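Local coordinates for protein eukaryotic peptide chain release factor GTP-binding subunit (Schizosaccharomyces pombe, PDB 1R5B) that belongs to the elongation factor Tu family of P-loop GTP-binding proteins and forms the GTP-binding subunit of the eukaryotic peptide chain release factor, at residues Val149-Ala154 / Val187-Asp192; Lys227-Ser232 / Pro254-Tyr259; Ala154-Phe159 / Glu193-Trp198; Ile46-His51 / Phe123-Ala128. All blocks are in the same frame, centred on the assembly; numbering follows the deposited sequence.

Interaction 1: Val149-Ala154 / Val187-Asp192; sequences VLVISA and VINKMD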
# COMPACT_ATOMS: atom_id res chain seq x y z
N VAL A 149 9.92 -6.73 10.04
CA VAL A 149 9.60 -8.10 10.41
C VAL A 149 10.64 -8.58 11.41
O VAL A 149 11.82 -8.69 11.07
CB VAL A 149 9.59 -9.05 9.20
CG1 VAL A 149 9.20 -10.46 9.65
CG2 VAL A 149 8.61 -8.56 8.12
N LEU A 150 10.23 -8.80 12.66
CA LEU A 150 11.12 -9.35 13.68
C LEU A 150 10.99 -10.87 13.64
O LEU A 150 9.90 -11.39 13.85
CB LEU A 150 10.77 -8.79 15.06
CG LEU A 150 11.52 -9.34 16.27
CD1 LEU A 150 12.99 -9.01 16.19
CD2 LEU A 150 10.93 -8.77 17.56
N VAL A 151 12.08 -11.57 13.34
CA VAL A 151 12.06 -13.04 13.24
C VAL A 151 12.58 -13.64 14.51
O VAL A 151 13.71 -13.38 14.91
CB VAL A 151 12.88 -13.54 12.04
CG1 VAL A 151 12.62 -15.01 11.79
CG2 VAL A 151 12.53 -12.72 10.78
N ILE A 152 11.74 -14.44 15.17
CA ILE A 152 12.07 -15.06 16.45
C ILE A 152 12.05 -16.59 16.32
O ILE A 152 11.17 -17.14 15.68
CB ILE A 152 11.05 -14.62 17.53
CG1 ILE A 152 11.10 -13.10 17.75
CG2 ILE A 152 11.32 -15.34 18.86
CD1 ILE A 152 12.34 -12.58 18.45
N SER A 153 13.03 -17.25 16.93
CA SER A 153 13.06 -18.71 16.94
C SER A 153 12.13 -19.24 18.03
O SER A 153 12.16 -18.76 19.16
CB SER A 153 14.47 -19.22 17.21
OG SER A 153 14.45 -20.62 17.44
N ALA A 154 11.34 -20.24 17.67
CA ALA A 154 10.42 -20.89 18.60
C ALA A 154 11.06 -22.10 19.27
O ALA A 154 10.49 -22.64 20.21
CB ALA A 154 9.15 -21.31 17.88
N VAL A 187 7.45 -12.69 13.30
CA VAL A 187 7.35 -14.02 12.71
C VAL A 187 7.98 -15.05 13.67
O VAL A 187 9.16 -14.98 14.00
CB VAL A 187 8.01 -13.98 11.31
CG1 VAL A 187 8.48 -15.31 10.88
CG2 VAL A 187 7.01 -13.43 10.28
N ILE A 188 7.16 -15.96 14.17
CA ILE A 188 7.62 -17.02 15.03
C ILE A 188 8.09 -18.17 14.12
O ILE A 188 7.26 -18.89 13.56
CB ILE A 188 6.50 -17.50 15.99
CG1 ILE A 188 5.90 -16.35 16.82
CG2 ILE A 188 7.02 -18.61 16.92
CD1 ILE A 188 6.85 -15.65 17.69
N ASN A 189 9.41 -18.34 13.99
CA ASN A 189 10.02 -19.26 13.03
C ASN A 189 10.35 -20.62 13.66
O ASN A 189 10.26 -20.78 14.87
CB ASN A 189 11.29 -18.60 12.48
CG ASN A 189 11.84 -19.30 11.24
OD1 ASN A 189 13.04 -19.28 10.99
ND2 ASN A 189 10.96 -19.91 10.46
N LYS A 190 10.70 -21.59 12.82
CA LYS A 190 11.11 -22.93 13.25
C LYS A 190 9.99 -23.73 13.92
O LYS A 190 10.25 -24.55 14.79
CB LYS A 190 12.34 -22.88 14.16
CG LYS A 190 13.47 -21.98 13.66
CD LYS A 190 14.76 -22.28 14.41
CE LYS A 190 15.98 -21.68 13.75
NZ LYS A 190 17.05 -21.45 14.77
N MET A 191 8.75 -23.52 13.48
CA MET A 191 7.61 -24.23 14.05
C MET A 191 7.65 -25.74 13.75
O MET A 191 7.04 -26.53 14.46
CB MET A 191 6.29 -23.62 13.54
CG MET A 191 6.03 -22.18 14.00
SD MET A 191 5.83 -21.95 15.79
CE MET A 191 4.57 -22.99 16.17
N ASP A 192 8.39 -26.13 12.71
CA ASP A 192 8.51 -27.51 12.26
C ASP A 192 9.48 -28.36 13.09
O ASP A 192 9.41 -29.60 13.07
CB ASP A 192 8.99 -27.52 10.80
CG ASP A 192 10.49 -27.16 10.66
OD1 ASP A 192 10.86 -25.99 10.86
OD2 ASP A 192 11.36 -28.01 10.35
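With CG1 swung away from its own backbone N (chi1 -178°), Val149 reaches Val187, whose CG2 lies opposite its carbonyl carbon; the two methyls, Val149 CG1 and Val187 CG2, meet at 3.7 Å. Val151 turns its CG1 the same way and sets it 3.9 Å from Asn189 CB. On the other face of the sheet Ile188 (chi1 -55°) holds CG2 trans to its N, placing that methyl 3.6 Å from Ala154 CB. Branched aliphatic residues suit these strands because they fill both faces close to the backbone, and the small Ala154 admits both Ile188 and Met191, the bent chain of the latter bringing SD 4.0 Å from Ala154 CB. Strands 147-153 and 184-189 are parallel neighbours in the central sheet of the P-loop GTPase domain. The ladder between them starts with Val187 N donating to Leu150 O (2.8 Å), continues with Ile152 N to Val187 O (2.9 Å), which is essentially straight at the hydrogen, and then Asn189 N to Ile152 O (2.7 Å). The last bond, Ala154 N to Asn189 O (3.0 Å), is more bent, at 145°, as strand pairing gives way to loops. Here the sequence Asn189-Lys190-Met191-Asp192 has the form of the NKxD motif of GTP-binding proteins. Lys190, extended beyond CG, runs its methylenes past the Ser153 hydroxyl, while its NZ forms a salt bridge with Glu158 and a hydrogen bond to the carbonyl of Asp53. Ser153 OG likewise bonds to Glu158, so one carboxylate ties these two side chains together.

Interaction 2: Lys227-Ser232 / Pro254-Tyr259; sequences KYMPVS and PSLLEY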
# COMPACT_ATOMS: atom_id res chain seq x y z
N LYS A 227 1.54 -7.81 14.80
CA LYS A 227 0.94 -8.99 14.17
C LYS A 227 1.89 -10.15 14.41
O LYS A 227 3.06 -10.08 14.03
CB LYS A 227 0.77 -8.78 12.65
CG LYS A 227 0.09 -9.95 11.90
CD LYS A 227 -1.28 -10.23 12.49
CE LYS A 227 -2.17 -11.04 11.59
NZ LYS A 227 -1.84 -12.45 11.67
N TYR A 228 1.39 -11.22 15.01
CA TYR A 228 2.17 -12.45 15.19
C TYR A 228 1.77 -13.48 14.14
O TYR A 228 0.58 -13.59 13.79
CB TYR A 228 1.96 -13.03 16.60
CG TYR A 228 2.45 -12.11 17.68
CD1 TYR A 228 1.58 -11.23 18.32
CD2 TYR A 228 3.79 -12.10 18.06
CE1 TYR A 228 2.04 -10.37 19.31
CE2 TYR A 228 4.26 -11.24 19.05
CZ TYR A 228 3.38 -10.38 19.66
OH TYR A 228 3.82 -9.54 20.64
N MET A 229 2.75 -14.24 13.64
CA MET A 229 2.49 -15.28 12.65
C MET A 229 3.49 -16.42 12.76
O MET A 229 4.69 -16.17 12.80
CB MET A 229 2.58 -14.72 11.24
CG MET A 229 1.23 -14.69 10.57
SD MET A 229 1.28 -14.00 8.96
CE MET A 229 2.00 -12.51 9.27
N PRO A 230 3.00 -17.65 12.80
CA PRO A 230 3.88 -18.81 12.80
C PRO A 230 4.30 -19.11 11.38
O PRO A 230 3.48 -18.96 10.46
CB PRO A 230 2.98 -19.92 13.35
CG PRO A 230 1.62 -19.55 12.89
CD PRO A 230 1.58 -18.05 12.83
N VAL A 231 5.57 -19.43 11.21
CA VAL A 231 6.12 -19.94 9.97
C VAL A 231 7.22 -20.95 10.24
O VAL A 231 7.69 -21.13 11.38
CB VAL A 231 6.74 -18.82 9.10
CG1 VAL A 231 5.78 -17.64 8.95
CG2 VAL A 231 8.06 -18.34 9.68
N SER A 232 7.64 -21.62 9.18
CA SER A 232 8.88 -22.37 9.15
C SER A 232 9.58 -22.05 7.84
O SER A 232 9.12 -22.44 6.77
CB SER A 232 8.62 -23.87 9.28
OG SER A 232 9.79 -24.59 8.93
N PRO A 254 -3.70 -15.89 7.76
CA PRO A 254 -2.97 -15.85 6.49
C PRO A 254 -1.50 -16.25 6.61
O PRO A 254 -0.91 -16.19 7.70
CB PRO A 254 -3.09 -14.37 6.10
CG PRO A 254 -3.14 -13.64 7.38
CD PRO A 254 -3.78 -14.56 8.38
N SER A 255 -0.93 -16.64 5.48
CA SER A 255 0.51 -16.84 5.36
C SER A 255 1.22 -15.50 5.44
O SER A 255 0.60 -14.45 5.27
CB SER A 255 0.86 -17.51 4.03
OG SER A 255 0.71 -16.61 2.96
N LEU A 256 2.52 -15.52 5.70
CA LEU A 256 3.28 -14.29 5.79
C LEU A 256 3.06 -13.43 4.56
O LEU A 256 2.65 -12.29 4.68
CB LEU A 256 4.76 -14.57 6.00
CG LEU A 256 5.65 -13.33 6.01
CD1 LEU A 256 5.15 -12.34 7.04
CD2 LEU A 256 7.09 -13.72 6.29
N LEU A 257 3.31 -13.99 3.37
CA LEU A 257 3.22 -13.20 2.14
C LEU A 257 1.80 -12.71 1.88
O LEU A 257 1.61 -11.64 1.33
CB LEU A 257 3.73 -13.99 0.93
CG LEU A 257 5.25 -14.25 0.91
CD1 LEU A 257 5.60 -14.95 -0.37
CD2 LEU A 257 6.07 -13.00 1.03
N GLU A 258 0.81 -13.49 2.29
CA GLU A 258 -0.58 -13.12 2.12
C GLU A 258 -0.89 -11.88 2.96
O GLU A 258 -1.59 -10.98 2.53
CB GLU A 258 -1.45 -14.29 2.54
CG GLU A 258 -2.94 -14.07 2.44
CD GLU A 258 -3.72 -15.29 2.91
OE1 GLU A 258 -3.14 -16.39 2.99
OE2 GLU A 258 -4.93 -15.12 3.21
N TYR A 259 -0.38 -11.87 4.18
CA TYR A 259 -0.52 -10.73 5.08
C TYR A 259 0.26 -9.50 4.58
O TYR A 259 -0.25 -8.38 4.61
CB TYR A 259 -0.06 -11.12 6.49
CG TYR A 259 -0.16 -9.97 7.42
CD1 TYR A 259 -1.39 -9.61 7.97
CD2 TYR A 259 0.95 -9.19 7.72
CE1 TYR A 259 -1.50 -8.52 8.81
CE2 TYR A 259 0.84 -8.09 8.56
CZ TYR A 259 -0.38 -7.76 9.09
OH TYR A 259 -0.50 -6.69 9.92
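Strand 227-230 runs past the first turn of helix 256-262 without backbone bonding, the nearest alpha carbons being Met229 CA and Leu256 CA at 7.0 Å. In this alpha/beta P-loop GTPase domain the strand is an outermost one of the central sheet; the helix covers the face carrying Lys227 and Met229, while Tyr228 and Pro230 point to helix 200-218. Lys227 has CG anti to its backbone N (chi1 -177°) and kinks at chi2 (57°), which lays its aliphatic part over one face of the Tyr259 ring. This is a CH-pi contact: Lys227 CG stands 3.8 Å from the ring centroid of Tyr259, 20° off the normal and shifted toward the rim. A lysine fits this partly exposed site, its methylenes covering the aromatic face. Met229, long and unbranched, reaches the start of the helix. Its SD comes within 3.3 Å of Pro254 O, and its chain then bends at chi3, so that the methyl CE lies 3.9 Å from Leu256 CD1 and 3.7 Å from Tyr259 CB. The sulfur also makes an oblique Met-aromatic contact with the Tyr259 ring. Val231 adds a looser apolar touch on Leu256. Ser255 is the N-cap and forms a capping box with Glu258: Glu258 N donates to Ser255 OG (3.2 Å), and the return bond from Ser255 N to Glu258 OE1 is weak. Ser255 OG is also hydrogen-bonded to Lys240 O, and Glu258 forms a salt bridge with Arg242. The Lys227 amine curls back onto its own strand, NZ weakly bonded to Tyr228 O at 3.4 Å.

Interaction 3: Ala154-Phe159 / Glu193-Trp198; sequences ARRGEF and EPSVQW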
# COMPACT_ATOMS: atom_id res chain seq x y z
N ALA A 154 11.34 -20.24 17.67
CA ALA A 154 10.42 -20.89 18.60
C ALA A 154 11.06 -22.10 19.27
O ALA A 154 10.49 -22.64 20.21
CB ALA A 154 9.15 -21.31 17.88
N ARG A 155 12.22 -22.54 18.79
CA ARG A 155 12.93 -23.67 19.40
C ARG A 155 13.15 -23.46 20.90
O ARG A 155 13.49 -22.37 21.34
CB ARG A 155 14.29 -23.85 18.71
CG ARG A 155 15.11 -25.06 19.19
CD ARG A 155 16.62 -24.89 19.03
NE ARG A 155 16.99 -24.54 17.66
CZ ARG A 155 17.87 -25.18 16.89
NH1 ARG A 155 18.53 -26.26 17.34
NH2 ARG A 155 18.10 -24.74 15.66
N ARG A 156 12.94 -24.51 21.69
CA ARG A 156 13.20 -24.45 23.13
C ARG A 156 14.69 -24.22 23.35
O ARG A 156 15.52 -24.79 22.63
CB ARG A 156 12.73 -25.74 23.83
CG ARG A 156 11.21 -25.94 23.79
CD ARG A 156 10.67 -27.08 24.65
NE ARG A 156 9.27 -27.31 24.34
CZ ARG A 156 8.24 -26.57 24.77
NH1 ARG A 156 8.43 -25.53 25.60
NH2 ARG A 156 7.01 -26.86 24.38
N GLY A 157 15.02 -23.39 24.33
CA GLY A 157 16.40 -22.94 24.53
C GLY A 157 16.73 -21.67 23.77
O GLY A 157 17.14 -20.68 24.37
N GLU A 158 16.53 -21.67 22.45
CA GLU A 158 16.92 -20.53 21.61
C GLU A 158 16.05 -19.29 21.83
O GLU A 158 16.56 -18.19 22.00
CB GLU A 158 16.90 -20.95 20.13
CG GLU A 158 17.89 -20.21 19.24
CD GLU A 158 17.66 -20.51 17.77
OE1 GLU A 158 18.15 -19.73 16.92
OE2 GLU A 158 16.99 -21.51 17.46
N PHE A 159 14.73 -19.49 21.81
CA PHE A 159 13.74 -18.46 22.15
C PHE A 159 14.06 -17.76 23.44
O PHE A 159 14.29 -16.57 23.47
CB PHE A 159 12.35 -19.10 22.27
CG PHE A 159 11.27 -18.14 22.66
CD1 PHE A 159 10.83 -17.19 21.76
CD2 PHE A 159 10.71 -18.18 23.93
CE1 PHE A 159 9.83 -16.29 22.10
CE2 PHE A 159 9.71 -17.28 24.28
CZ PHE A 159 9.28 -16.33 23.36
N GLU A 193 10.39 -27.70 13.81
CA GLU A 193 11.51 -28.38 14.49
C GLU A 193 11.07 -29.39 15.56
O GLU A 193 9.95 -29.34 16.04
CB GLU A 193 12.44 -27.33 15.11
CG GLU A 193 13.45 -26.74 14.13
CD GLU A 193 14.72 -26.23 14.81
OE1 GLU A 193 14.86 -26.37 16.04
OE2 GLU A 193 15.59 -25.68 14.09
N PRO A 194 11.94 -30.32 15.92
CA PRO A 194 11.63 -31.32 16.96
C PRO A 194 10.97 -30.80 18.26
O PRO A 194 10.00 -31.38 18.75
CB PRO A 194 13.01 -31.91 17.28
CG PRO A 194 13.77 -31.79 16.00
CD PRO A 194 13.28 -30.54 15.33
N SER A 195 11.50 -29.71 18.81
CA SER A 195 11.06 -29.19 20.11
C SER A 195 9.73 -28.45 20.03
O SER A 195 9.02 -28.30 21.03
CB SER A 195 12.12 -28.24 20.66
OG SER A 195 12.31 -27.14 19.77
N VAL A 196 9.43 -27.95 18.84
CA VAL A 196 8.15 -27.35 18.50
C VAL A 196 7.55 -28.20 17.41
O VAL A 196 8.18 -28.36 16.36
CB VAL A 196 8.34 -25.96 17.89
CG1 VAL A 196 7.03 -25.16 17.92
CG2 VAL A 196 9.47 -25.22 18.58
N GLN A 197 6.36 -28.74 17.59
CA GLN A 197 5.78 -29.52 16.48
C GLN A 197 4.46 -28.92 16.07
O GLN A 197 3.41 -29.58 16.08
CB GLN A 197 5.69 -30.99 16.87
CG GLN A 197 7.09 -31.60 16.95
CD GLN A 197 7.07 -33.10 17.15
OE1 GLN A 197 7.47 -33.58 18.20
NE2 GLN A 197 6.62 -33.84 16.15
N TRP A 198 4.54 -27.65 15.69
CA TRP A 198 3.39 -26.80 15.47
C TRP A 198 2.48 -26.82 16.70
O TRP A 198 1.26 -26.77 16.60
CB TRP A 198 2.64 -27.20 14.18
CG TRP A 198 3.41 -26.86 12.94
CD1 TRP A 198 4.27 -27.68 12.24
CD2 TRP A 198 3.42 -25.61 12.24
NE1 TRP A 198 4.80 -27.01 11.17
CE2 TRP A 198 4.30 -25.74 11.14
CE3 TRP A 198 2.77 -24.38 12.44
CZ2 TRP A 198 4.53 -24.70 10.25
CZ3 TRP A 198 3.01 -23.35 11.55
CH2 TRP A 198 3.89 -23.51 10.47
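Ala154 meets Val196 at the buried end of the contact, where Val196 CG2 presses on the carbonyl, 3.2 Å from Ala154 O, and also packs on the Ala154 methyl. That carbonyl is hydrogen-bonded to Arg202 at the start of helix 200-218. Arg155 follows and carries most of the polar contact. Its chain bends at chi3 (-54°), and the flat guanidinium faces Glu193: Glu193 OE1 sits 3.2 Å above the Arg155 plane near its rim, and the two planar groups are 75° apart. Arg155 NH2 and Glu193 OE2 are 3.1 Å apart in a salt bridge made by charge alone, since no N-H points at the oxygen. Arg155 NE also pairs with Glu158 OE2 at 3.0 Å, a weak hydrogen bond within a salt-bridge network. These loops follow the C-terminal ends of neighbouring parallel strands, 147-153 and 184-189, in the P-loop GTPase domain, the second leaving just beyond the NKxD-like sequence. Arg156 offers its backbone N to Ser195 OG, a weak bond of 3.3 Å; Ser195 can present its hydroxyl because chi1 (61°) places OG between its own N and carbonyl carbon. The short serine lets the chains draw near, and the Arg156 side chain runs alongside, Arg156 CG 4.0 Å from Ser195 CB. Gly157, at the N-cap of helix 158-161, has backbone angles that a side chain would hinder. The Glu158 OE2 bonded to Arg155 is also the one held by Lys190, and these two positive groups would probably favour its ionised form. Phe159 N closes the turn on Arg155 O, and its ring packs on helix 200-218.

Interaction 4: Ile46-His51 / Phe123-Ala128; sequences IVFIGH and FSLLDA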
# COMPACT_ATOMS: atom_id res chain seq x y z
N ILE A 46 10.91 -3.24 2.87
CA ILE A 46 10.77 -4.16 4.00
C ILE A 46 12.13 -4.47 4.58
O ILE A 46 13.10 -4.64 3.85
CB ILE A 46 10.02 -5.44 3.56
CG1 ILE A 46 9.69 -6.30 4.78
CG2 ILE A 46 10.82 -6.22 2.55
CD1 ILE A 46 8.64 -7.35 4.49
N VAL A 47 12.19 -4.52 5.90
CA VAL A 47 13.43 -4.85 6.58
C VAL A 47 13.16 -5.98 7.56
O VAL A 47 12.13 -5.99 8.22
CB VAL A 47 14.04 -3.63 7.29
CG1 VAL A 47 13.12 -3.10 8.41
CG2 VAL A 47 15.40 -3.96 7.83
N PHE A 48 14.09 -6.93 7.62
CA PHE A 48 14.00 -8.07 8.52
C PHE A 48 15.02 -7.90 9.65
O PHE A 48 16.16 -7.52 9.42
CB PHE A 48 14.26 -9.37 7.76
CG PHE A 48 13.13 -9.79 6.89
CD1 PHE A 48 12.89 -9.14 5.70
CD2 PHE A 48 12.29 -10.81 7.26
CE1 PHE A 48 11.84 -9.51 4.89
CE2 PHE A 48 11.23 -11.19 6.45
CZ PHE A 48 11.01 -10.54 5.27
N ILE A 49 14.57 -8.19 10.87
CA ILE A 49 15.36 -8.02 12.08
C ILE A 49 15.33 -9.30 12.91
O ILE A 49 14.33 -10.01 12.93
CB ILE A 49 14.79 -6.84 12.91
CG1 ILE A 49 14.80 -5.56 12.08
CG2 ILE A 49 15.58 -6.64 14.20
CD1 ILE A 49 14.27 -4.35 12.82
N GLY A 50 16.42 -9.59 13.61
CA GLY A 50 16.50 -10.79 14.42
C GLY A 50 17.91 -11.32 14.51
O GLY A 50 18.84 -10.74 13.95
N HIS A 51 18.07 -12.42 15.23
CA HIS A 51 19.37 -13.07 15.38
C HIS A 51 19.69 -13.85 14.11
O HIS A 51 18.80 -14.35 13.43
CB HIS A 51 19.37 -13.99 16.60
CG HIS A 51 20.73 -14.34 17.10
ND1 HIS A 51 21.61 -15.13 16.39
CD2 HIS A 51 21.37 -14.03 18.26
CE1 HIS A 51 22.73 -15.28 17.07
NE2 HIS A 51 22.60 -14.62 18.21
N PHE A 123 8.37 -5.88 -3.00
CA PHE A 123 9.07 -5.58 -1.75
C PHE A 123 10.57 -5.53 -1.94
O PHE A 123 11.21 -6.54 -2.20
CB PHE A 123 8.73 -6.61 -0.70
CG PHE A 123 7.28 -6.70 -0.39
CD1 PHE A 123 6.45 -7.47 -1.18
CD2 PHE A 123 6.74 -6.03 0.68
CE1 PHE A 123 5.12 -7.56 -0.90
CE2 PHE A 123 5.40 -6.11 0.95
CZ PHE A 123 4.59 -6.88 0.16
N SER A 124 11.14 -4.34 -1.79
CA SER A 124 12.58 -4.17 -1.79
C SER A 124 13.14 -4.46 -0.40
O SER A 124 12.73 -3.85 0.58
CB SER A 124 12.90 -2.74 -2.23
OG SER A 124 14.25 -2.42 -2.01
N LEU A 125 14.08 -5.41 -0.31
CA LEU A 125 14.67 -5.77 0.99
C LEU A 125 15.80 -4.82 1.39
O LEU A 125 16.81 -4.77 0.72
CB LEU A 125 15.22 -7.20 0.97
CG LEU A 125 14.22 -8.35 0.82
CD1 LEU A 125 14.85 -9.48 0.04
CD2 LEU A 125 13.78 -8.87 2.17
N LEU A 126 15.61 -4.09 2.49
CA LEU A 126 16.63 -3.19 3.02
C LEU A 126 17.61 -3.93 3.95
O LEU A 126 17.32 -5.03 4.41
CB LEU A 126 15.98 -2.04 3.80
CG LEU A 126 14.84 -1.22 3.18
CD1 LEU A 126 14.58 0.04 3.99
CD2 LEU A 126 15.12 -0.85 1.74
N ASP A 127 18.74 -3.30 4.23
CA ASP A 127 19.72 -3.84 5.19
C ASP A 127 19.39 -3.42 6.62
O ASP A 127 19.07 -2.26 6.87
CB ASP A 127 21.14 -3.39 4.82
CG ASP A 127 21.53 -3.82 3.41
OD1 ASP A 127 21.05 -4.89 2.97
OD2 ASP A 127 22.27 -3.13 2.66
N ALA A 128 19.52 -4.37 7.55
CA ALA A 128 18.92 -4.29 8.90
C ALA A 128 19.30 -3.10 9.80
O ALA A 128 18.39 -2.46 10.35
CB ALA A 128 19.12 -5.62 9.66
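Phe48 and Leu125 touch most tightly among the side chains, Phe48 CE1 lying 3.4 Å from Leu125 CD2, with the methyl approaching the ring obliquely. Beside them Ile46 sets CG1 anti to its backbone N (chi1 -172°), which leaves CG2 between N and the carbonyl carbon, reaching across to the second strand: Ile46 CG2 is 3.9 Å from Phe123 CB and 4.0 Å from Leu125 CD2. Bulky apolar residues suit this face, which also packs on Val149 of the next strand. On the other face Val47 turns its CG2 anti to the backbone N and brings it 3.7 Å from Ala128 CA, while its CB faces that of Leu126. Ala128 is small enough to lie against the strand backbone, its CB 3.5 Å from Phe48 O. Outward from this packing, two nearly straight backbone bonds join the chains: Ile46 N donates to Ser124 O (3.0 Å) and Leu126 N to Ile46 O (2.9 Å). The pairing is parallel and short, because the strand axes diverge by 46° and backbone bonding stops after Leu126. At the polar rim Asp127 turns from the first strand and forms a salt bridge with Arg113. The carbonyl of Gly50, in the P-loop-like sequence, is weakly bonded to Lys56. The sequence here fits a P-loop (Walker A), and Asp127 with Ala128 opens a DxPG-type sequence, so two parallel strands delivering these loops side by side are characteristic of the GTP-binding domain of translation factors.

How the interactions relate
All four contacts belong to the elongation factor Tu-type GTP-binding domain. Three involve its central sheet, whose parallel strands run in the order 121-125, 42-50, 147-153, 184-189, 226-230: interaction 4 joins the first pair, interaction 1 the third and fourth, and interaction 2 ties the last to a helix. Between centres, interaction 1 lies 15 Å from interaction 4, bridged by backbone bonds of Ile49, 10 Å from interaction 2, bridged by Ile188 N with Met229 O, and 9 Å from interaction 3, which shares Ala154. Along the chain interaction 4 comes first, 1 and 3 interleave, and 2 comes last. Together they join the strands to the loops at their C-terminal ends, where the P-loop-like and NKxD-like sequences lie.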